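ABC transporter, substrate-binding protein (Streptococcus pneumoniae, PDB 5G5Y) binds kestose, nystose and longer fructooligosaccharides, with a preference for the longer chains, as the solute-binding subunit of the FusABC-MsmK importer. Local coordinates at residues Ala10-Ser15 with Leu374-Glu379; Lys90-Leu95 with Trp325-Tyr330; Gln337-Thr342 with Gly382-Leu387. All coordinates share one frame; numbering follows the deposited sequence.

Interaction 1 (Ala10-Ser15 with Leu374-Glu379)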
ATOM      1  N   ALA A  10     -18.386  -9.206   0.015  1.00 17.17           N
ATOM      2  CA  ALA A  10     -18.378  -7.777   0.153  1.00 18.56           C
ATOM      3  C   ALA A  10     -18.261  -7.172  -1.253  1.00 19.21           C
ATOM      4  O   ALA A  10     -17.444  -7.598  -2.090  1.00 19.75           O
ATOM      5  CB  ALA A  10     -17.191  -7.346   1.005  1.00 18.69           C
ATOM      6  N   SER A  11     -19.060  -6.172  -1.534  1.00 20.09           N
ATOM      7  CA  SER A  11     -18.970  -5.465  -2.814  1.00 21.70           C
ATOM      8  C   SER A  11     -19.318  -4.007  -2.651  1.00 22.60           C
ATOM      9  O   SER A  11     -19.877  -3.595  -1.647  1.00 22.35           O
ATOM     10  CB  SER A  11     -19.873  -6.113  -3.876  1.00 24.05           C
ATOM     11  OG  SER A  11     -21.252  -5.989  -3.537  1.00 24.20           O
ATOM     12  N   SER A  12     -18.998  -3.243  -3.667  1.00 23.56           N
ATOM     13  CA  SER A  12     -19.314  -1.804  -3.695  1.00 25.15           C
ATOM     14  C   SER A  12     -20.837  -1.591  -3.809  1.00 24.38           C
ATOM     15  O   SER A  12     -21.513  -2.340  -4.523  1.00 22.17           O
ATOM     16  CB  SER A  12     -18.620  -1.133  -4.888  1.00 25.35           C
ATOM     17  OG  SER A  12     -19.197   0.120  -5.220  1.00 27.18           O
ATOM     18  N   PRO A  13     -21.372  -0.565  -3.122  1.00 24.49           N
ATOM     19  CA  PRO A  13     -22.794  -0.190  -3.319  1.00 24.89           C
ATOM     20  C   PRO A  13     -23.131   0.196  -4.759  1.00 24.85           C
ATOM     21  O   PRO A  13     -24.283   0.130  -5.134  1.00 25.10           O
ATOM     22  CB  PRO A  13     -23.014   0.994  -2.363  1.00 26.76           C
ATOM     23  CG  PRO A  13     -21.680   1.390  -1.852  1.00 27.28           C
ATOM     24  CD  PRO A  13     -20.663   0.326  -2.184  1.00 26.68           C
ATOM     25  N   LEU A  14     -22.143   0.567  -5.570  1.00 24.45           N
ATOM     26  CA  LEU A  14     -22.395   0.815  -6.981  1.00 26.38           C
ATOM     27  C   LEU A  14     -22.657  -0.459  -7.781  1.00 26.86           C
ATOM     28  O   LEU A  14     -23.184  -0.375  -8.900  1.00 24.26           O
ATOM     29  CB  LEU A  14     -21.235   1.574  -7.590  1.00 29.63           C
ATOM     30  CG  LEU A  14     -20.907   2.936  -6.971  1.00 32.07           C
ATOM     31  CD1 LEU A  14     -19.720   3.517  -7.724  1.00 33.71           C
ATOM     32  CD2 LEU A  14     -22.088   3.900  -7.017  1.00 34.40           C
ATOM     33  N   SER A  15     -22.262  -1.623  -7.237  1.00 23.16           N
ATOM     34  CA  SER A  15     -22.458  -2.908  -7.944  1.00 22.14           C
ATOM     35  C   SER A  15     -23.844  -3.488  -7.669  1.00 21.32           C
ATOM     36  O   SER A  15     -24.497  -3.084  -6.723  1.00 20.54           O
ATOM     37  CB  SER A  15     -21.369  -3.893  -7.533  1.00 20.62           C
ATOM     38  OG  SER A  15     -21.491  -4.213  -6.177  1.00 22.19           O
ATOM     39  N   LEU A 374     -16.615   2.397 -12.993  1.00 23.92           N
ATOM     40  CA  LEU A 374     -16.789   1.187 -13.772  1.00 23.61           C
ATOM     41  C   LEU A 374     -16.072  -0.008 -13.108  1.00 22.92           C
ATOM     42  O   LEU A 374     -16.589  -1.136 -13.121  1.00 22.22           O
ATOM     43  CB  LEU A 374     -16.327   1.380 -15.190  1.00 24.13           C
ATOM     44  CG  LEU A 374     -16.470   0.152 -16.094  1.00 24.00           C
ATOM     45  CD1 LEU A 374     -17.939  -0.249 -16.199  1.00 24.62           C
ATOM     46  CD2 LEU A 374     -15.858   0.470 -17.441  1.00 23.98           C
ATOM     47  N   ARG A 375     -14.922   0.247 -12.481  1.00 23.34           N
ATOM     48  CA  ARG A 375     -14.188  -0.842 -11.819  1.00 21.46           C
ATOM     49  C   ARG A 375     -15.055  -1.422 -10.678  1.00 20.58           C
ATOM     50  O   ARG A 375     -15.263  -2.640 -10.583  1.00 21.52           O
ATOM     51  CB  ARG A 375     -12.850  -0.379 -11.286  1.00 20.56           C
ATOM     52  CG  ARG A 375     -12.117  -1.501 -10.574  1.00 20.33           C
ATOM     53  CD  ARG A 375     -10.850  -1.035  -9.873  1.00 21.14           C
ATOM     54  NE  ARG A 375     -10.181  -2.183  -9.234  1.00 20.09           N
ATOM     55  CZ  ARG A 375      -9.010  -2.122  -8.588  1.00 21.13           C
ATOM     56  NH1 ARG A 375      -8.354  -0.977  -8.493  1.00 21.17           N
ATOM     57  NH2 ARG A 375      -8.478  -3.214  -8.048  1.00 19.63           N
ATOM     58  N   GLN A 376     -15.581  -0.537  -9.843  1.00 20.19           N
ATOM     59  CA  GLN A 376     -16.445  -0.946  -8.725  1.00 21.26           C
ATOM     60  C   GLN A 376     -17.685  -1.700  -9.164  1.00 20.79           C
ATOM     61  O   GLN A 376     -18.151  -2.561  -8.440  1.00 21.10           O
ATOM     62  CB  GLN A 376     -16.894   0.254  -7.909  1.00 24.65           C
ATOM     63  CG  GLN A 376     -15.897   0.827  -6.952  1.00 27.44           C
ATOM     64  CD  GLN A 376     -16.398   2.189  -6.526  1.00 35.76           C
ATOM     65  OE1 GLN A 376     -17.317   2.274  -5.707  1.00 38.87           O
ATOM     66  NE2 GLN A 376     -15.894   3.257  -7.173  1.00 38.59           N
ATOM     67  N   LYS A 377     -18.232  -1.339 -10.327  1.00 21.07           N
ATOM     68  CA  LYS A 377     -19.407  -2.001 -10.864  1.00 20.22           C
ATOM     69  C   LYS A 377     -19.154  -3.380 -11.447  1.00 19.12           C
ATOM     70  O   LYS A 377     -20.094  -4.180 -11.513  1.00 20.36           O
ATOM     71  CB  LYS A 377     -20.086  -1.134 -11.940  1.00 21.69           C
ATOM     72  CG  LYS A 377     -20.673   0.170 -11.442  1.00 23.55           C
ATOM     73  CD  LYS A 377     -21.281   0.894 -12.651  1.00 28.91           C
ATOM     74  CE  LYS A 377     -21.800   2.277 -12.352  1.00 32.08           C
ATOM     75  NZ  LYS A 377     -22.104   2.981 -13.630  1.00 33.50           N
ATOM     76  N   THR A 378     -17.905  -3.665 -11.858  1.00 18.25           N
ATOM     77  CA  THR A 378     -17.588  -4.832 -12.706  1.00 17.69           C
ATOM     78  C   THR A 378     -16.539  -5.807 -12.146  1.00 18.12           C
ATOM     79  O   THR A 378     -16.528  -6.962 -12.558  1.00 17.69           O
ATOM     80  CB  THR A 378     -17.196  -4.393 -14.144  1.00 18.86           C
ATOM     81  OG1 THR A 378     -15.982  -3.622 -14.163  1.00 18.87           O
ATOM     82  CG2 THR A 378     -18.355  -3.542 -14.780  1.00 18.77           C
ATOM     83  N   GLU A 379     -15.652  -5.334 -11.268  1.00 17.67           N
ATOM     84  CA  GLU A 379     -14.687  -6.189 -10.577  1.00 17.92           C
ATOM     85  C   GLU A 379     -15.407  -7.118  -9.599  1.00 17.77           C
ATOM     86  O   GLU A 379     -16.561  -6.879  -9.208  1.00 19.05           O
ATOM     87  CB  GLU A 379     -13.663  -5.346  -9.766  1.00 18.31           C
ATOM     88  CG  GLU A 379     -14.243  -4.786  -8.468  1.00 21.35           C
ATOM     89  CD  GLU A 379     -13.380  -3.708  -7.793  1.00 25.86           C
ATOM     90  OE1 GLU A 379     -12.141  -3.765  -7.891  1.00 25.06           O
ATOM     91  OE2 GLU A 379     -13.953  -2.787  -7.160  1.00 29.24           O
TER
HETATM   92  O   HOH W   1     -17.992  -4.416  -6.334  1.00 22.36           O
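Ser12 and Gln376 make the one direct hydrogen bond between the loop 10-15 and the last turn of helix 370-378. Ser12 OG donates to Gln376 OE1 over 2.9 Å, approaching at 123° to the C=O bond and tilted 18° from the plane of the amide. The hydroxyl gets there because OG stands trans to the Ser12 backbone N (chi1 161°), and Gln376, extended beyond CG, carries its amide toward the loop. The same Ser12 OG accepts a hydrogen bond from Leu14 N at 3.0 Å, forming an ST turn, so the hydroxyl is fixed by two bonds, one to its own loop and one to the helix. A second tie runs through a water, which accepts from Ser12 N and donates to Gln376 O. Ser12 opens a type I beta turn that Ser15 N closes by bonding Ser12 O, in the connection that leaves strand 3-10 of the four-stranded sheet and leads to helix 23-32; the loop thus lies against the C-terminal end of a helix much later in the chain. Leu14 crosses the Gln376 amide at a slant, with CD1 3.4 Å from OE1 and 3.8 Å from CD, while Leu14 O rests 3.6 Å from CG of the extended Lys377 chain. Ser15 CB packs 3.6 Å from Gln376 O. Around the helix from this interface, Arg375 and Glu379, both substrate-binding residues, form a salt bridge between NE and OE1 at 2.9 Å; the hydrogen bond within it is weak. Arg375 NH2 also bonds Asn339 O of helix 332-340, and Lys22 NZ reaches Glu379 O, tying the helix end to the loop before helix 23-32.

Interaction 2 (Lys90-Leu95 with Trp325-Tyr330); sequences KYMPNL and WIDAQY
The Tyr330 ring carries Leu95 on one face: the CD1 methyl sits 4.0 Å from the ring centroid and only 8° off the normal, a CH-pi contact almost centred on the ring. Leu95 CD2 lies 4.0 Å from Tyr330 CE2, and the two side chains run side by side in the same direction. The ring's hydroxyl is bound beyond the contact, to Pro120 O. Two further flat groups meet here, the Asp327 carboxylate and the Asn94 amide, whose planes differ by only 20°. Asp327 stretches toward the start of helix 93-101 because its CG stands trans to the backbone N (chi1 -158°), and each oxygen then takes one backbone N-H through its syn lone pair: OD2 from Asn94 N and OD1 from Leu95 N, both at 2.9 Å. The Asn94 side chain adds a third bond: ND2 donates almost straight to Asp327 O at 3.0 Å, from well above the carbonyl plane. That carbonyl also accepts from Tyr330 N, three residues on, the two donors coming from opposite faces of its plane. Met92 runs past Asp327 in the reverse direction, CB 3.3 Å from OD1, and bends at its end to set CE 3.6 Å from Ile326 CG2; Phe119 packs against both Met92 and Ile326 as well as Tyr330. Pro93 CD lies 3.2 Å from Asp327 OD2. The buried carboxylate thereby has both oxygens satisfied, and the helix dipole would probably favour its charged form. Met92, at the N-cap position, offers no side-chain acceptor, and Asp327 takes up two N-H groups of the first turn, those of Asn94 and Leu95: a helix N-terminus capped in trans by a carboxylate, joining helix 319-329 to the start of helix 93-101.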
ATOM      1  N   LYS A  90      -3.784 -30.651  -3.137  1.00 19.85           N
ATOM      2  CA  LYS A  90      -4.553 -31.686  -3.848  1.00 20.66           C
ATOM      3  C   LYS A  90      -5.313 -31.149  -5.053  1.00 19.73           C
ATOM      4  O   LYS A  90      -5.465 -31.845  -6.057  1.00 17.37           O
ATOM      5  CB  LYS A  90      -5.590 -32.318  -2.921  1.00 24.39           C
ATOM      6  CG  LYS A  90      -5.065 -33.331  -1.940  1.00 29.93           C
ATOM      7  CD  LYS A  90      -6.251 -34.071  -1.321  1.00 34.56           C
ATOM      8  CE  LYS A  90      -6.052 -34.377   0.145  1.00 41.79           C
ATOM      9  NZ  LYS A  90      -5.168 -35.555   0.341  1.00 46.65           N
ATOM     10  N   TYR A  91      -5.816 -29.923  -4.947  1.00 16.45           N
ATOM     11  CA  TYR A  91      -6.858 -29.459  -5.891  1.00 17.45           C
ATOM     12  C   TYR A  91      -6.607 -28.134  -6.593  1.00 16.74           C
ATOM     13  O   TYR A  91      -7.490 -27.664  -7.345  1.00 15.60           O
ATOM     14  CB  TYR A  91      -8.212 -29.357  -5.177  1.00 17.94           C
ATOM     15  CG  TYR A  91      -8.663 -30.624  -4.465  1.00 19.80           C
ATOM     16  CD1 TYR A  91      -8.763 -31.850  -5.150  1.00 21.30           C
ATOM     17  CD2 TYR A  91      -9.026 -30.594  -3.128  1.00 20.82           C
ATOM     18  CE1 TYR A  91      -9.174 -33.008  -4.493  1.00 22.30           C
ATOM     19  CE2 TYR A  91      -9.418 -31.753  -2.461  1.00 22.60           C
ATOM     20  CZ  TYR A  91      -9.482 -32.947  -3.157  1.00 23.78           C
ATOM     21  OH  TYR A  91      -9.899 -34.064  -2.472  1.00 27.70           O
ATOM     22  N   MET A  92      -5.469 -27.485  -6.319  1.00 15.40           N
ATOM     23  CA  MET A  92      -5.335 -26.089  -6.748  1.00 15.51           C
ATOM     24  C   MET A  92      -4.056 -25.829  -7.567  1.00 15.57           C
ATOM     25  O   MET A  92      -3.163 -25.106  -7.113  1.00 13.63           O
ATOM     26  CB  MET A  92      -5.493 -25.160  -5.566  1.00 15.81           C
ATOM     27  CG  MET A  92      -6.767 -25.374  -4.757  1.00 14.78           C
ATOM     28  SD  MET A  92      -6.904 -24.164  -3.413  1.00 15.57           S
ATOM     29  CE  MET A  92      -7.355 -22.683  -4.354  1.00 15.86           C
ATOM     30  N   PRO A  93      -3.970 -26.436  -8.790  1.00 15.37           N
ATOM     31  CA  PRO A  93      -2.761 -26.260  -9.613  1.00 16.51           C
ATOM     32  C   PRO A  93      -2.417 -24.799 -10.009  1.00 15.03           C
ATOM     33  O   PRO A  93      -1.224 -24.476 -10.167  1.00 14.66           O
ATOM     34  CB  PRO A  93      -3.042 -27.112 -10.872  1.00 15.86           C
ATOM     35  CG  PRO A  93      -4.533 -27.162 -10.954  1.00 17.25           C
ATOM     36  CD  PRO A  93      -5.013 -27.188  -9.524  1.00 15.93           C
ATOM     37  N   ASN A  94      -3.415 -23.934 -10.224  1.00 15.48           N
ATOM     38  CA  ASN A  94      -3.102 -22.524 -10.552  1.00 15.02           C
ATOM     39  C   ASN A  94      -2.368 -21.842  -9.389  1.00 14.50           C
ATOM     40  O   ASN A  94      -1.357 -21.202  -9.579  1.00 14.31           O
ATOM     41  CB  ASN A  94      -4.346 -21.696 -10.981  1.00 15.88           C
ATOM     42  CG  ASN A  94      -5.021 -22.232 -12.227  1.00 17.62           C
ATOM     43  OD1 ASN A  94      -4.353 -22.718 -13.129  1.00 19.96           O
ATOM     44  ND2 ASN A  94      -6.334 -22.136 -12.294  1.00 16.85           N
ATOM     45  N   LEU A  95      -2.892 -21.984  -8.186  1.00 14.39           N
ATOM     46  CA  LEU A  95      -2.288 -21.423  -6.999  1.00 14.57           C
ATOM     47  C   LEU A  95      -0.946 -22.112  -6.724  1.00 15.99           C
ATOM     48  O   LEU A  95       0.026 -21.460  -6.393  1.00 14.38           O
ATOM     49  CB  LEU A  95      -3.226 -21.566  -5.806  1.00 14.63           C
ATOM     50  CG  LEU A  95      -2.687 -21.000  -4.477  1.00 15.17           C
ATOM     51  CD1 LEU A  95      -2.244 -19.557  -4.568  1.00 16.34           C
ATOM     52  CD2 LEU A  95      -3.783 -21.116  -3.454  1.00 15.84           C
ATOM     53  N   TRP A 325     -13.210 -24.178  -7.319  1.00 13.64           N
ATOM     54  CA  TRP A 325     -13.809 -22.895  -7.645  1.00 13.43           C
ATOM     55  C   TRP A 325     -12.806 -21.779  -7.297  1.00 12.97           C
ATOM     56  O   TRP A 325     -12.559 -20.881  -8.115  1.00 12.76           O
ATOM     57  CB  TRP A 325     -15.127 -22.684  -6.873  1.00 13.68           C
ATOM     58  CG  TRP A 325     -15.869 -21.497  -7.316  1.00 13.93           C
ATOM     59  CD1 TRP A 325     -16.854 -21.465  -8.238  1.00 14.13           C
ATOM     60  CD2 TRP A 325     -15.667 -20.126  -6.888  1.00 13.87           C
ATOM     61  NE1 TRP A 325     -17.297 -20.179  -8.421  1.00 14.11           N
ATOM     62  CE2 TRP A 325     -16.572 -19.333  -7.623  1.00 14.54           C
ATOM     63  CE3 TRP A 325     -14.788 -19.498  -5.997  1.00 13.50           C
ATOM     64  CZ2 TRP A 325     -16.655 -17.941  -7.466  1.00 13.66           C
ATOM     65  CZ3 TRP A 325     -14.854 -18.110  -5.852  1.00 13.51           C
ATOM     66  CH2 TRP A 325     -15.799 -17.349  -6.563  1.00 13.25           C
ATOM     67  N   ILE A 326     -12.207 -21.859  -6.128  1.00 12.63           N
ATOM     68  CA  ILE A 326     -11.209 -20.824  -5.721  1.00 13.11           C
ATOM     69  C   ILE A 326     -10.016 -20.875  -6.684  1.00 13.34           C
ATOM     70  O   ILE A 326      -9.514 -19.819  -7.165  1.00 13.08           O
ATOM     71  CB  ILE A 326     -10.746 -20.987  -4.265  1.00 13.37           C
ATOM     72  CG1 ILE A 326     -11.911 -20.748  -3.316  1.00 13.43           C
ATOM     73  CG2 ILE A 326      -9.622 -19.971  -3.921  1.00 13.69           C
ATOM     74  CD1 ILE A 326     -11.700 -21.224  -1.898  1.00 14.46           C
ATOM     75  N   ASP A 327      -9.557 -22.078  -7.023  1.00 13.16           N
ATOM     76  CA  ASP A 327      -8.428 -22.155  -7.960  1.00 12.73           C
ATOM     77  C   ASP A 327      -8.672 -21.530  -9.357  1.00 13.38           C
ATOM     78  O   ASP A 327      -7.730 -20.948  -9.940  1.00 12.88           O
ATOM     79  CB  ASP A 327      -7.867 -23.554  -8.068  1.00 14.59           C
ATOM     80  CG  ASP A 327      -6.449 -23.547  -8.566  1.00 14.44           C
ATOM     81  OD1 ASP A 327      -5.604 -22.836  -7.948  1.00 14.44           O
ATOM     82  OD2 ASP A 327      -6.209 -24.196  -9.604  1.00 13.47           O
ATOM     83  N   ALA A 328      -9.918 -21.545  -9.845  1.00 12.86           N
ATOM     84  CA  ALA A 328     -10.254 -20.928 -11.118  1.00 13.11           C
ATOM     85  C   ALA A 328      -9.999 -19.399 -11.029  1.00 13.42           C
ATOM     86  O   ALA A 328      -9.693 -18.766 -12.038  1.00 14.07           O
ATOM     87  CB  ALA A 328     -11.678 -21.248 -11.470  1.00 13.49           C
ATOM     88  N   GLN A 329     -10.080 -18.829  -9.818  1.00 12.41           N
ATOM     89  CA  GLN A 329      -9.860 -17.388  -9.631  1.00 13.49           C
ATOM     90  C   GLN A 329      -8.379 -17.012  -9.800  1.00 13.02           C
ATOM     91  O   GLN A 329      -8.089 -15.864 -10.143  1.00 13.54           O
ATOM     92  CB  GLN A 329     -10.358 -16.878  -8.302  1.00 13.76           C
ATOM     93  CG  GLN A 329     -11.720 -17.406  -7.873  1.00 15.06           C
ATOM     94  CD  GLN A 329     -12.773 -17.331  -8.976  1.00 16.28           C
ATOM     95  OE1 GLN A 329     -12.969 -16.286  -9.587  1.00 16.81           O
ATOM     96  NE2 GLN A 329     -13.435 -18.460  -9.257  1.00 17.37           N
ATOM     97  N   TYR A 330      -7.483 -17.978  -9.565  1.00 12.27           N
ATOM     98  CA  TYR A 330      -6.039 -17.831  -9.709  1.00 13.17           C
ATOM     99  C   TYR A 330      -5.489 -18.117 -11.111  1.00 14.25           C
ATOM    100  O   TYR A 330      -4.300 -17.934 -11.343  1.00 14.79           O
ATOM    101  CB  TYR A 330      -5.313 -18.710  -8.674  1.00 12.88           C
ATOM    102  CG  TYR A 330      -5.385 -18.177  -7.283  1.00 12.26           C
ATOM    103  CD1 TYR A 330      -4.672 -17.019  -6.911  1.00 12.28           C
ATOM    104  CD2 TYR A 330      -6.143 -18.810  -6.314  1.00 11.78           C
ATOM    105  CE1 TYR A 330      -4.744 -16.516  -5.618  1.00 11.78           C
ATOM    106  CE2 TYR A 330      -6.199 -18.330  -4.996  1.00 12.72           C
ATOM    107  CZ  TYR A 330      -5.491 -17.178  -4.658  1.00 12.68           C
ATOM    108  OH  TYR A 330      -5.563 -16.692  -3.368  1.00 12.65           O
TER

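Interaction 3 (Gln337-Thr342 with Gly382-Leu387); sequences QNNWGT and GPLAIL
Leu384 and Ile386, alternate residues of strand 384-386, press their branch ends into the last turn of helix 332-340. Leu384 CD2 lies 3.6 Å from Asn339 N and 3.9 Å from Asn338 CB, its side chain crossing that of Asn339 at about a right angle. Ile386 CD1 reaches further along the helix, 3.5 Å from Asn339 ND2 and over the six-membered ring of Trp340, 4.2 Å from the centroid and 24° off the normal, a CH-pi contact displaced toward the rim. Asn339 ND2 stands above the same face of the indole; its amide is swung to this side by a chi1 of -164°, with CG trans to the backbone N. Farther out, Asn339 ND2 bonds Glu123 OE2 and its OD1 accepts from Trp121 NE1, so strand 121-123, the neighbour of strand 384-386, fixes the amide's rotation. Asn338 ND2 bonds Gln329 OE1 and also donates to a water at 2.9 Å, which in turn donates a hydrogen bond to Pro383 O. No direct hydrogen bond joins the two segments. The contact therefore supports one face of the substrate-binding Trp340 mainly through methyl and amide packing, and the Asn339 amide on that face is in turn bonded to substrate-binding Glu123, consistent with a preformed wall of the sugar site.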
ATOM      1  N   GLN A 337      -9.068  -9.978 -14.441  1.00 13.95           N
ATOM      2  CA  GLN A 337     -10.442  -9.450 -14.533  1.00 14.47           C
ATOM      3  C   GLN A 337     -11.084  -9.298 -13.165  1.00 14.28           C
ATOM      4  O   GLN A 337     -11.708  -8.253 -12.868  1.00 14.16           O
ATOM      5  CB  GLN A 337     -11.300 -10.365 -15.395  1.00 14.71           C
ATOM      6  CG  GLN A 337     -10.885 -10.419 -16.836  1.00 14.85           C
ATOM      7  CD  GLN A 337     -11.682 -11.453 -17.586  1.00 16.05           C
ATOM      8  OE1 GLN A 337     -12.820 -11.201 -17.923  1.00 16.97           O
ATOM      9  NE2 GLN A 337     -11.081 -12.627 -17.836  1.00 16.69           N
ATOM     10  N   ASN A 338     -10.901 -10.292 -12.292  1.00 13.69           N
ATOM     11  CA  ASN A 338     -11.501 -10.197 -10.957  1.00 13.96           C
ATOM     12  C   ASN A 338     -11.045  -8.941 -10.214  1.00 13.53           C
ATOM     13  O   ASN A 338     -11.826  -8.301  -9.504  1.00 13.58           O
ATOM     14  CB  ASN A 338     -11.204 -11.434 -10.110  1.00 13.40           C
ATOM     15  CG  ASN A 338     -11.942 -12.674 -10.605  1.00 14.03           C
ATOM     16  OD1 ASN A 338     -12.671 -12.637 -11.604  1.00 13.68           O
ATOM     17  ND2 ASN A 338     -11.716 -13.790  -9.926  1.00 13.55           N
ATOM     18  N   ASN A 339      -9.792  -8.585 -10.429  1.00 14.38           N
ATOM     19  CA  ASN A 339      -9.178  -7.433  -9.780  1.00 14.62           C
ATOM     20  C   ASN A 339      -9.670  -6.110 -10.390  1.00 14.38           C
ATOM     21  O   ASN A 339      -9.866  -5.141  -9.672  1.00 15.09           O
ATOM     22  CB  ASN A 339      -7.660  -7.511  -9.940  1.00 14.61           C
ATOM     23  CG  ASN A 339      -6.899  -6.590  -8.972  1.00 15.53           C
ATOM     24  OD1 ASN A 339      -7.154  -6.590  -7.775  1.00 16.30           O
ATOM     25  ND2 ASN A 339      -5.939  -5.843  -9.488  1.00 15.01           N
ATOM     26  N   TRP A 340      -9.778  -6.061 -11.715  1.00 14.41           N
ATOM     27  CA  TRP A 340      -9.886  -4.782 -12.426  1.00 15.03           C
ATOM     28  C   TRP A 340     -11.132  -4.539 -13.286  1.00 16.26           C
ATOM     29  O   TRP A 340     -11.420  -3.372 -13.584  1.00 17.96           O
ATOM     30  CB  TRP A 340      -8.631  -4.542 -13.282  1.00 15.08           C
ATOM     31  CG  TRP A 340      -7.438  -4.045 -12.550  1.00 15.43           C
ATOM     32  CD1 TRP A 340      -7.411  -3.086 -11.553  1.00 15.65           C
ATOM     33  CD2 TRP A 340      -6.071  -4.397 -12.791  1.00 14.79           C
ATOM     34  NE1 TRP A 340      -6.100  -2.861 -11.134  1.00 15.43           N
ATOM     35  CE2 TRP A 340      -5.261  -3.639 -11.883  1.00 15.03           C
ATOM     36  CE3 TRP A 340      -5.443  -5.290 -13.653  1.00 14.78           C
ATOM     37  CZ2 TRP A 340      -3.869  -3.786 -11.810  1.00 14.84           C
ATOM     38  CZ3 TRP A 340      -4.043  -5.398 -13.599  1.00 14.89           C
ATOM     39  CH2 TRP A 340      -3.287  -4.652 -12.686  1.00 14.51           C
ATOM     40  N   GLY A 341     -11.802  -5.598 -13.746  1.00 17.32           N
ATOM     41  CA  GLY A 341     -12.961  -5.461 -14.627  1.00 17.86           C
ATOM     42  C   GLY A 341     -12.958  -6.453 -15.754  1.00 19.01           C
ATOM     43  O   GLY A 341     -12.208  -7.420 -15.729  1.00 17.89           O
ATOM     44  N   THR A 342     -13.787  -6.230 -16.768  1.00 18.20           N
ATOM     45  CA  THR A 342     -13.893  -7.221 -17.819  1.00 17.11           C
ATOM     46  C   THR A 342     -14.038  -6.596 -19.228  1.00 18.07           C
ATOM     47  O   THR A 342     -13.825  -5.415 -19.407  1.00 18.38           O
ATOM     48  CB  THR A 342     -14.984  -8.259 -17.451  1.00 18.15           C
ATOM     49  OG1 THR A 342     -14.926  -9.372 -18.351  1.00 19.17           O
ATOM     50  CG2 THR A 342     -16.398  -7.622 -17.458  1.00 19.03           C
ATOM     51  N   GLY A 382     -11.953 -10.644  -4.156  1.00 16.95           N
ATOM     52  CA  GLY A 382     -11.704 -11.990  -3.748  1.00 16.78           C
ATOM     53  C   GLY A 382     -10.258 -12.422  -3.935  1.00 15.69           C
ATOM     54  O   GLY A 382      -9.376 -11.593  -4.233  1.00 15.31           O
ATOM     55  N   PRO A 383     -10.011 -13.738  -3.794  1.00 15.49           N
ATOM     56  CA  PRO A 383      -8.645 -14.261  -3.878  1.00 15.25           C
ATOM     57  C   PRO A 383      -8.170 -14.290  -5.334  1.00 15.19           C
ATOM     58  O   PRO A 383      -8.912 -14.726  -6.243  1.00 16.88           O
ATOM     59  CB  PRO A 383      -8.792 -15.665  -3.297  1.00 15.75           C
ATOM     60  CG  PRO A 383     -10.161 -16.081  -3.729  1.00 15.84           C
ATOM     61  CD  PRO A 383     -11.003 -14.826  -3.679  1.00 15.58           C
ATOM     62  N   LEU A 384      -6.943 -13.838  -5.570  1.00 13.39           N
ATOM     63  CA  LEU A 384      -6.405 -13.721  -6.904  1.00 13.03           C
ATOM     64  C   LEU A 384      -4.927 -13.372  -6.854  1.00 12.77           C
ATOM     65  O   LEU A 384      -4.380 -12.944  -5.794  1.00 12.46           O
ATOM     66  CB  LEU A 384      -7.189 -12.638  -7.715  1.00 13.48           C
ATOM     67  CG  LEU A 384      -7.080 -11.167  -7.253  1.00 12.98           C
ATOM     68  CD1 LEU A 384      -5.860 -10.475  -7.831  1.00 12.88           C
ATOM     69  CD2 LEU A 384      -8.369 -10.376  -7.604  1.00 13.16           C
ATOM     70  N   ALA A 385      -4.275 -13.543  -7.998  1.00 13.39           N
ATOM     71  CA  ALA A 385      -2.885 -13.172  -8.140  1.00 13.50           C
ATOM     72  C   ALA A 385      -2.545 -12.621  -9.497  1.00 13.77           C
ATOM     73  O   ALA A 385      -2.833 -13.250 -10.516  1.00 13.32           O
ATOM     74  CB  ALA A 385      -1.964 -14.329  -7.848  1.00 13.82           C
ATOM     75  N   ILE A 386      -1.910 -11.450  -9.467  1.00 12.87           N
ATOM     76  CA  ILE A 386      -1.303 -10.815 -10.645  1.00 14.20           C
ATOM     77  C   ILE A 386       0.182 -10.637 -10.354  1.00 14.99           C
ATOM     78  O   ILE A 386       0.578  -9.891  -9.434  1.00 14.05           O
ATOM     79  CB  ILE A 386      -1.944  -9.473 -10.976  1.00 14.83           C
ATOM     80  CG1 ILE A 386      -3.465  -9.652 -11.133  1.00 16.27           C
ATOM     81  CG2 ILE A 386      -1.376  -8.888 -12.265  1.00 16.13           C
ATOM     82  CD1 ILE A 386      -4.236  -8.353 -11.195  1.00 16.06           C
ATOM     83  N   LEU A 387       0.988 -11.340 -11.132  1.00 15.09           N
ATOM     84  CA  LEU A 387       2.442 -11.315 -10.988  1.00 16.01           C
ATOM     85  C   LEU A 387       2.989 -10.340 -12.014  1.00 15.87           C
ATOM     86  O   LEU A 387       2.379 -10.110 -13.070  1.00 14.08           O
ATOM     87  CB  LEU A 387       3.047 -12.698 -11.175  1.00 17.28           C
ATOM     88  CG  LEU A 387       2.507 -13.770 -10.230  1.00 18.86           C
ATOM     89  CD1 LEU A 387       3.267 -15.062 -10.390  1.00 20.35           C
ATOM     90  CD2 LEU A 387       2.535 -13.308  -8.783  1.00 19.97           C
TER
HETATM   91  O   HOH W   2     -11.104 -13.468  -7.126  1.00 13.81           O

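Interaction 3 lies on the same side of the chain's centre as each of the other two, but the three differ in depth. Interaction 1 is at the surface and relies on hydroxyl, amide and water bonds; interaction 2 is partly buried and turns on one carboxylate at a helix start; interaction 3 is fully buried and mainly apolar. Interaction 1 uses helix 370-378 and interaction 3 the next strand, 384-386; they meet where Arg375 packs beside Trp340, bringing substrate-binding residues together. Helices 319-329 and 332-340, consecutive in the chain, join interactions 2 and 3, with Tyr330 packing on Pro383. Interactions 1 and 2 do not touch.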